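Local coordinates for protein mitomycin biosynthesis 6-O-methyltransferase (Streptomyces lavendulae, PDB 3GWZ) that transfers the methyl group of S-adenosyl-L-methionine to 6-demethylmitomycins A and B, making the quinone methoxy group of mitomycins A and B, at residues T73-A78 with T87-L92; W140-Q145 with A155-A160; S201-A206 with G268-L273. All coordinates share one frame; numbering follows the deposited sequence.

Contact 1. Residues T73-A78 with T87-L92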
loop_
_atom_site.group_PDB
_atom_site.type_symbol
_atom_site.label_atom_id
_atom_site.label_comp_id
_atom_site.label_asym_id
_atom_site.label_seq_id
_atom_site.Cartn_x
_atom_site.Cartn_y
_atom_site.Cartn_z
ATOM N N THR A 73 -12.480 -14.663 2.757
ATOM C CA THR A 73 -12.592 -16.037 3.214
ATOM C C THR A 73 -11.231 -16.733 3.211
ATOM O O THR A 73 -10.323 -16.359 2.457
ATOM C CB THR A 73 -13.555 -16.847 2.330
ATOM O OG1 THR A 73 -12.984 -17.010 1.027
ATOM C CG2 THR A 73 -14.920 -16.148 2.216
ATOM N N ALA A 74 -11.096 -17.748 4.057
ATOM C CA ALA A 74 -9.904 -18.588 4.043
ATOM C C ALA A 74 -9.701 -19.161 2.640
ATOM O O ALA A 74 -8.579 -19.255 2.159
ATOM C CB ALA A 74 -10.028 -19.709 5.071
ATOM N N THR A 75 -10.797 -19.538 1.983
ATOM C CA THR A 75 -10.730 -20.028 0.608
ATOM C C THR A 75 -10.035 -19.023 -0.300
ATOM O O THR A 75 -9.084 -19.363 -1.007
ATOM C CB THR A 75 -12.136 -20.322 0.032
ATOM O OG1 THR A 75 -12.792 -21.302 0.844
ATOM C CG2 THR A 75 -12.028 -20.845 -1.397
ATOM N N ALA A 76 -10.513 -17.783 -0.273
ATOM C CA ALA A 76 -9.989 -16.740 -1.153
ATOM C C ALA A 76 -8.545 -16.384 -0.799
ATOM O O ALA A 76 -7.705 -16.204 -1.684
ATOM C CB ALA A 76 -10.866 -15.503 -1.089
ATOM N N LEU A 77 -8.262 -16.272 0.495
ATOM C CA LEU A 77 -6.906 -15.999 0.943
ATOM C C LEU A 77 -5.947 -17.120 0.531
ATOM O O LEU A 77 -4.805 -16.860 0.150
ATOM C CB LEU A 77 -6.873 -15.778 2.457
ATOM C CG LEU A 77 -7.601 -14.536 2.968
ATOM C CD1 LEU A 77 -7.706 -14.581 4.489
ATOM C CD2 LEU A 77 -6.901 -13.253 2.506
ATOM N N ALA A 78 -6.414 -18.364 0.600
ATOM C CA ALA A 78 -5.597 -19.507 0.189
ATOM C C ALA A 78 -5.300 -19.476 -1.306
ATOM O O ALA A 78 -4.168 -19.704 -1.727
ATOM C CB ALA A 78 -6.263 -20.824 0.580
ATOM N N THR A 87 -5.360 -25.933 5.594
ATOM C CA THR A 87 -4.259 -25.586 6.515
ATOM C C THR A 87 -4.188 -24.086 6.816
ATOM O O THR A 87 -3.931 -23.683 7.953
ATOM C CB THR A 87 -2.890 -26.105 6.013
ATOM O OG1 THR A 87 -3.002 -27.488 5.667
ATOM C CG2 THR A 87 -1.830 -25.963 7.099
ATOM N N LEU A 88 -4.430 -23.252 5.807
ATOM C CA LEU A 88 -4.472 -21.813 6.030
ATOM C C LEU A 88 -5.612 -21.473 6.992
ATOM O O LEU A 88 -5.468 -20.611 7.851
ATOM C CB LEU A 88 -4.649 -21.057 4.710
ATOM C CG LEU A 88 -4.537 -19.538 4.853
ATOM C CD1 LEU A 88 -3.190 -19.172 5.483
ATOM C CD2 LEU A 88 -4.719 -18.840 3.515
ATOM N N ARG A 89 -6.739 -22.163 6.845
ATOM C CA ARG A 89 -7.864 -21.999 7.766
ATOM C C ARG A 89 -7.480 -22.345 9.215
ATOM O O ARG A 89 -7.806 -21.608 10.136
ATOM C CB ARG A 89 -9.077 -22.831 7.316
ATOM C CG ARG A 89 -10.317 -22.642 8.195
ATOM C CD ARG A 89 -11.549 -23.347 7.629
ATOM N NE ARG A 89 -11.928 -22.760 6.347
ATOM C CZ ARG A 89 -11.796 -23.382 5.184
ATOM N NH1 ARG A 89 -11.331 -24.623 5.147
ATOM N NH2 ARG A 89 -12.154 -22.776 4.063
ATOM N N ARG A 90 -6.792 -23.466 9.409
ATOM C CA ARG A 90 -6.282 -23.820 10.731
ATOM C C ARG A 90 -5.366 -22.708 11.251
ATOM O O ARG A 90 -5.489 -22.274 12.403
ATOM C CB ARG A 90 -5.525 -25.155 10.688
ATOM C CG ARG A 90 -6.422 -26.379 10.405
ATOM C CD ARG A 90 -5.612 -27.567 9.893
ATOM N NE ARG A 90 -4.839 -28.215 10.956
ATOM C CZ ARG A 90 -4.186 -29.363 10.813
ATOM N NH1 ARG A 90 -4.206 -29.996 9.645
ATOM N NH2 ARG A 90 -3.517 -29.885 11.837
ATOM N N LEU A 91 -4.450 -22.246 10.406
ATOM C CA LEU A 91 -3.507 -21.198 10.824
ATOM C C LEU A 91 -4.233 -19.918 11.221
ATOM O O LEU A 91 -3.928 -19.309 12.239
ATOM C CB LEU A 91 -2.508 -20.868 9.715
ATOM C CG LEU A 91 -1.316 -20.022 10.201
ATOM C CD1 LEU A 91 -0.258 -20.922 10.822
ATOM C CD2 LEU A 91 -0.705 -19.212 9.064
ATOM N N LEU A 92 -5.187 -19.500 10.397
ATOM C CA LEU A 92 -5.932 -18.277 10.668
ATOM C C LEU A 92 -6.808 -18.380 11.923
ATOM O O LEU A 92 -6.914 -17.418 12.680
ATOM C CB LEU A 92 -6.761 -17.875 9.445
ATOM C CG LEU A 92 -5.938 -17.388 8.239
ATOM C CD1 LEU A 92 -6.801 -17.188 7.010
ATOM C CD2 LEU A 92 -5.197 -16.097 8.579
#

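Contact 2. Residues W140-Q145 with A155-A160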
loop_
_atom_site.group_PDB
_atom_site.type_symbol
_atom_site.label_atom_id
_atom_site.label_comp_id
_atom_site.label_asym_id
_atom_site.label_seq_id
_atom_site.Cartn_x
_atom_site.Cartn_y
_atom_site.Cartn_z
ATOM N N TRP A 140 15.637 -18.307 11.818
ATOM C CA TRP A 140 15.115 -19.331 12.725
ATOM C C TRP A 140 16.172 -20.407 13.017
ATOM O O TRP A 140 16.266 -20.897 14.139
ATOM C CB TRP A 140 13.853 -19.966 12.125
ATOM C CG TRP A 140 13.068 -20.885 13.036
ATOM C CD1 TRP A 140 13.122 -22.253 13.073
ATOM C CD2 TRP A 140 12.065 -20.500 13.990
ATOM N NE1 TRP A 140 12.238 -22.739 14.009
ATOM C CE2 TRP A 140 11.578 -21.683 14.587
ATOM C CE3 TRP A 140 11.549 -19.268 14.410
ATOM C CZ2 TRP A 140 10.597 -21.672 15.578
ATOM C CZ3 TRP A 140 10.577 -19.256 15.396
ATOM C CH2 TRP A 140 10.104 -20.454 15.967
ATOM N N ARG A 141 16.962 -20.784 12.017
ATOM C CA ARG A 141 17.938 -21.860 12.244
ATOM C C ARG A 141 19.083 -21.463 13.169
ATOM O O ARG A 141 19.657 -22.309 13.858
ATOM C CB ARG A 141 18.497 -22.450 10.944
ATOM C CG ARG A 141 19.138 -23.816 11.206
ATOM C CD ARG A 141 19.624 -24.531 9.961
ATOM N NE ARG A 141 18.525 -24.965 9.106
ATOM C CZ ARG A 141 18.474 -26.145 8.499
ATOM N NH1 ARG A 141 19.459 -27.024 8.667
ATOM N NH2 ARG A 141 17.436 -26.447 7.726
ATOM N N ALA A 142 19.426 -20.182 13.203
ATOM C CA ALA A 142 20.441 -19.750 14.156
ATOM C C ALA A 142 19.966 -20.034 15.576
ATOM O O ALA A 142 20.755 -20.438 16.442
ATOM C CB ALA A 142 20.775 -18.254 13.961
ATOM N N TRP A 143 18.664 -19.854 15.813
ATOM C CA TRP A 143 18.065 -20.139 17.124
ATOM C C TRP A 143 18.022 -21.638 17.428
ATOM O O TRP A 143 18.085 -22.052 18.591
ATOM C CB TRP A 143 16.658 -19.524 17.227
ATOM C CG TRP A 143 16.766 -18.042 17.358
ATOM C CD1 TRP A 143 16.678 -17.114 16.360
ATOM C CD2 TRP A 143 17.061 -17.324 18.555
ATOM N NE1 TRP A 143 16.880 -15.854 16.869
ATOM C CE2 TRP A 143 17.111 -15.953 18.217
ATOM C CE3 TRP A 143 17.263 -17.703 19.887
ATOM C CZ2 TRP A 143 17.368 -14.957 19.161
ATOM C CZ3 TRP A 143 17.519 -16.709 20.832
ATOM C CH2 TRP A 143 17.565 -15.350 20.459
ATOM N N GLU A 144 17.910 -22.443 16.379
ATOM C CA GLU A 144 17.984 -23.897 16.528
ATOM C C GLU A 144 19.236 -24.269 17.316
ATOM O O GLU A 144 19.211 -25.170 18.151
ATOM C CB GLU A 144 18.020 -24.549 15.148
ATOM C CG GLU A 144 18.051 -26.083 15.158
ATOM C CD GLU A 144 18.445 -26.638 13.812
ATOM O OE1 GLU A 144 17.648 -26.516 12.856
ATOM O OE2 GLU A 144 19.566 -27.174 13.704
ATOM N N GLN A 145 20.326 -23.545 17.055
ATOM C CA GLN A 145 21.631 -23.863 17.618
ATOM C C GLN A 145 22.020 -22.919 18.763
ATOM O O GLN A 145 23.206 -22.680 19.003
ATOM C CB GLN A 145 22.690 -23.850 16.507
ATOM C CG GLN A 145 22.466 -24.942 15.465
ATOM C CD GLN A 145 22.735 -26.314 16.038
ATOM O OE1 GLN A 145 23.687 -26.487 16.793
ATOM N NE2 GLN A 145 21.906 -27.297 15.681
ATOM N N ALA A 155 28.637 -16.675 17.925
ATOM C CA ALA A 155 27.468 -16.822 17.061
ATOM C C ALA A 155 27.144 -18.284 16.767
ATOM O O ALA A 155 28.044 -19.083 16.530
ATOM C CB ALA A 155 27.677 -16.064 15.753
ATOM N N SER A 156 25.859 -18.623 16.770
ATOM C CA SER A 156 25.425 -19.945 16.340
ATOM C C SER A 156 25.133 -19.925 14.843
ATOM O O SER A 156 24.994 -20.970 14.218
ATOM C CB SER A 156 24.186 -20.394 17.119
ATOM O OG SER A 156 23.098 -19.499 16.920
ATOM N N PHE A 157 25.066 -18.726 14.266
ATOM C CA PHE A 157 24.652 -18.567 12.877
ATOM C C PHE A 157 25.505 -19.436 11.959
ATOM O O PHE A 157 25.010 -20.085 11.035
ATOM C CB PHE A 157 24.764 -17.085 12.460
ATOM C CG PHE A 157 24.028 -16.755 11.198
ATOM C CD1 PHE A 157 22.728 -16.256 11.244
ATOM C CD2 PHE A 157 24.630 -16.939 9.958
ATOM C CE1 PHE A 157 22.031 -15.967 10.071
ATOM C CE2 PHE A 157 23.945 -16.634 8.774
ATOM C CZ PHE A 157 22.645 -16.147 8.836
ATOM N N ASP A 158 26.802 -19.442 12.225
ATOM C CA ASP A 158 27.753 -20.135 11.370
ATOM C C ASP A 158 27.538 -21.645 11.392
ATOM O O ASP A 158 27.482 -22.297 10.348
ATOM C CB ASP A 158 29.195 -19.783 11.782
ATOM C CG ASP A 158 29.445 -18.260 11.861
ATOM O OD1 ASP A 158 28.677 -17.538 12.537
ATOM O OD2 ASP A 158 30.430 -17.783 11.250
ATOM N N VAL A 159 27.406 -22.216 12.579
ATOM C CA VAL A 159 27.236 -23.657 12.662
ATOM C C VAL A 159 25.882 -24.078 12.074
ATOM O O VAL A 159 25.760 -25.132 11.451
ATOM C CB VAL A 159 27.425 -24.164 14.111
ATOM C CG1 VAL A 159 26.227 -23.810 14.964
ATOM C CG2 VAL A 159 27.675 -25.658 14.120
ATOM N N ALA A 160 24.872 -23.234 12.235
ATOM C CA ALA A 160 23.543 -23.543 11.720
ATOM C C ALA A 160 23.470 -23.448 10.194
ATOM O O ALA A 160 22.875 -24.294 9.529
ATOM C CB ALA A 160 22.513 -22.599 12.352
HETATM O O HOH W 1 22.402 -26.850 9.762
#

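Contact 3. Residues S201-A206 with G268-L273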
loop_
_atom_site.group_PDB
_atom_site.type_symbol
_atom_site.label_atom_id
_atom_site.label_comp_id
_atom_site.label_asym_id
_atom_site.label_seq_id
_atom_site.Cartn_x
_atom_site.Cartn_y
_atom_site.Cartn_z
ATOM N N SER A 201 25.784 21.872 16.085
ATOM C CA SER A 201 25.953 23.184 15.442
ATOM C C SER A 201 27.409 23.638 15.305
ATOM O O SER A 201 27.729 24.486 14.468
ATOM C CB SER A 201 25.138 24.259 16.167
ATOM O OG SER A 201 25.615 24.438 17.490
ATOM N N GLY A 202 28.292 23.079 16.122
ATOM C CA GLY A 202 29.689 23.472 16.087
ATOM C C GLY A 202 30.518 22.685 15.091
ATOM O O GLY A 202 31.672 23.018 14.833
ATOM N N ALA A 203 29.933 21.637 14.523
ATOM C CA ALA A 203 30.690 20.754 13.644
ATOM C C ALA A 203 30.562 21.160 12.186
ATOM O O ALA A 203 29.472 21.495 11.717
ATOM C CB ALA A 203 30.247 19.301 13.833
ATOM N N ALA A 204 31.682 21.124 11.472
ATOM C CA ALA A 204 31.663 21.316 10.030
ATOM C C ALA A 204 31.580 19.978 9.289
ATOM O O ALA A 204 30.962 19.885 8.232
ATOM C CB ALA A 204 32.884 22.107 9.579
ATOM N N THR A 205 32.197 18.939 9.853
ATOM C CA THR A 205 32.216 17.626 9.212
ATOM C C THR A 205 31.831 16.519 10.176
ATOM O O THR A 205 32.199 16.548 11.349
ATOM C CB THR A 205 33.601 17.275 8.666
ATOM O OG1 THR A 205 34.560 17.381 9.723
ATOM C CG2 THR A 205 33.996 18.216 7.506
ATOM N N ALA A 206 31.105 15.533 9.655
ATOM C CA ALA A 206 30.691 14.361 10.427
ATOM C C ALA A 206 30.958 13.082 9.629
ATOM O O ALA A 206 30.869 13.067 8.397
ATOM C CB ALA A 206 29.222 14.464 10.769
ATOM N N GLY A 268 40.379 13.171 10.500
ATOM C CA GLY A 268 40.200 14.587 10.759
ATOM C C GLY A 268 38.809 15.197 10.680
ATOM O O GLY A 268 38.684 16.383 10.388
ATOM N N ALA A 269 37.763 14.420 10.947
ATOM C CA ALA A 269 36.420 15.001 11.019
ATOM C C ALA A 269 36.152 15.579 12.406
ATOM O O ALA A 269 36.794 15.191 13.376
ATOM C CB ALA A 269 35.354 13.955 10.661
ATOM N N ASP A 270 35.188 16.490 12.497
ATOM C CA ASP A 270 34.787 17.072 13.776
ATOM C C ASP A 270 34.007 16.096 14.662
ATOM O O ASP A 270 34.184 16.059 15.883
ATOM C CB ASP A 270 33.936 18.324 13.541
ATOM C CG ASP A 270 34.729 19.462 12.912
ATOM O OD1 ASP A 270 35.946 19.554 13.180
ATOM O OD2 ASP A 270 34.132 20.261 12.158
ATOM N N VAL A 271 33.120 15.318 14.059
ATOM C CA VAL A 271 32.339 14.379 14.855
ATOM C C VAL A 271 32.248 13.030 14.151
ATOM O O VAL A 271 31.988 12.954 12.942
ATOM C CB VAL A 271 30.935 14.945 15.200
ATOM C CG1 VAL A 271 30.157 15.267 13.925
ATOM C CG2 VAL A 271 30.152 13.971 16.089
ATOM N N TYR A 272 32.508 11.967 14.907
ATOM C CA TYR A 272 32.335 10.614 14.404
ATOM C C TYR A 272 31.123 9.995 15.083
ATOM O O TYR A 272 30.892 10.214 16.274
ATOM C CB TYR A 272 33.587 9.777 14.679
ATOM C CG TYR A 272 34.771 10.247 13.865
ATOM C CD1 TYR A 272 35.080 9.649 12.654
ATOM C CD2 TYR A 272 35.552 11.319 14.291
ATOM C CE1 TYR A 272 36.141 10.091 11.887
ATOM C CE2 TYR A 272 36.626 11.766 13.536
ATOM C CZ TYR A 272 36.914 11.155 12.338
ATOM O OH TYR A 272 37.981 11.593 11.578
ATOM N N LEU A 273 30.342 9.239 14.323
ATOM C CA LEU A 273 29.161 8.595 14.881
ATOM C C LEU A 273 29.262 7.103 14.620
ATOM O O LEU A 273 29.714 6.687 13.557
ATOM C CB LEU A 273 27.884 9.155 14.257
ATOM C CG LEU A 273 27.551 10.630 14.523
ATOM C CD1 LEU A 273 28.371 11.518 13.619
ATOM C CD2 LEU A 273 26.076 10.884 14.295
#

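Contact 1. Residues T73-A78 with T87-L92
R89 reaches along the start of the other helix and is best followed outward from its backbone. Its CB meets the methyl of A74, 4.0 Å from A74 CB. CG lies anti to the backbone N (chi1 -177°) and the next torsion is extended too, so the chain runs out past A74 before it bends at chi3 (-64°). That bend brings NE back alongside the same methyl, R89 NE 3.8 Å from A74 CB. At the tip, NH2 comes up beside the hydroxyl of T75, which lies near the guanidinium plane at its edge, with R89 NH2 and T75 OG1 3.6 Å apart. That pair is a neighbourly approach, not a bond, and both groups turn to the same acid: E85 takes a salt bridge from R89 NH2 and a hydrogen bond with T75 OG1. D108 is a second salt-bridge partner of R89 NH2.

Helices 74-81 and 85-97 are joined by a tight turn, and their residues 74-78 and 87-92 run at 114° to each other, consistent with the helix-turn-helix part of the winged-helix-like dimerisation domain of this family, with strand 109-111 close by. T73 caps the first helix, its OG1 accepting from A76 N at 2.9 Å.

On the apolar side of the contact, L88 pushes a single methyl against the first helix. Its CD2 lies 3.4 Å from A78 N, and L88 CD2 is 3.9 Å from L77 CB. The same CD2 touches the methyl of A78. One turn further along, L92 meets L77 methyl to methyl, the two side chains slanting across each other with L77 CD1 3.7 Å from L92 CD1. F110 packs on both A74 and L92, while V150 of the second subunit packs on L88.

Contact 2. Residues W140-Q145 with A155-A160
The guanidinium of R141 has water 1 at its edge, in the plane of the group, and that water ties it to the other segment: it accepts from R141 NH1 at 3.1 Å and donates to A160 O at 2.6 Å. R141 NE forms a salt bridge with E144 of the second subunit. The Q145 amide has E144 OE2 of its own chain close to its plane; NE2 gives it a nearly straight bond (167°), to the anti lone pair. The F157 ring takes the methyl of A142 at CD1, 3.9 Å from A142 CB, and meets F165 edge-to-face.

Between these groups the backbones draw close. S156 OG donates to A142 O over a short 2.6 Å; the donor stands 35° out of the carbonyl plane. Q145 N reaches the same oxygen from the opposite face, so two bonds grip A142 O at the end of its helix. With chi1 of 60°, the S156 hydroxyl sits between its own N and carbonyl carbon, turned to that oxygen. Nearby, A160 CB packs 3.2 Å from R141 O, and Q145 crosses V159 at about a right angle, Q145 CB lying 3.9 Å from V159 CG1.

Q145 is where helix 137-144 gives way to helix 146-152, and the contact folds helix 157-161 back against the first of these. R141 and E144 on helix 137-144 pair with E144 and R141 of the second subunit, so this helical cluster forms part of the homodimer interface of this COMT-type enzyme.

Contact 3. Residues S201-A206 with G268-L273
D270 and T205 reach across to each other's backbones, just where two neighbouring parallel strands, 205-209 and 271-275, begin in the Rossmann-like sheet of a class I methyltransferase. D270 points its carboxylate at the chain leading into the first strand. OD2 takes two N-H groups: A204 N comes in at 2.7 Å to its anti lone pair, whereas T205 N, at 3.3 Å, meets D270 OD2 from 41° above the carboxylate plane. The other oxygen, OD1, is salt-bridged to K298, which probably helps to keep the acid charged.

T205 answers in the reverse direction. Its chi1 of 55° swings OG1 toward the D270 backbone, where T205 OG1 accepts from D270 N at 3.0 Å. One residue on, the sheet ladder starts: V271 N donates to T205 O at 3.1 Å.

A206 and V271 are the bridged pair, both turned to the same face of the sheet. V271 aims CG1 at its neighbour, and A206 CB is only 3.4 Å from that methyl, tighter than usual for carbons. A203 CB touches V271 CG1 as well, and L304 of the next strand touches V271. On the backbone of the same pair, the CA-H of A206 points at V271 O, with CA and O 3.2 Å apart.

From the N terminus, contact 1 comes first, closing a short connection between helices 74-81 and 85-97 in the dimerisation domain. Contact 2 follows, again a short return, in which helix 137-144 meets helix 157-161, with helix 146-152 between them in sequence. Contact 3 closes a much longer loop: 61 residues, with two more strands of the sheet among them, separate its two segments. The three run in series, none nesting in or crossing another. Contacts 1 and 2 both touch the second subunit, their centres 31 Å apart; contact 3 touches no other protein chain and sits across the chain's centre from both, within the cofactor-binding sheet.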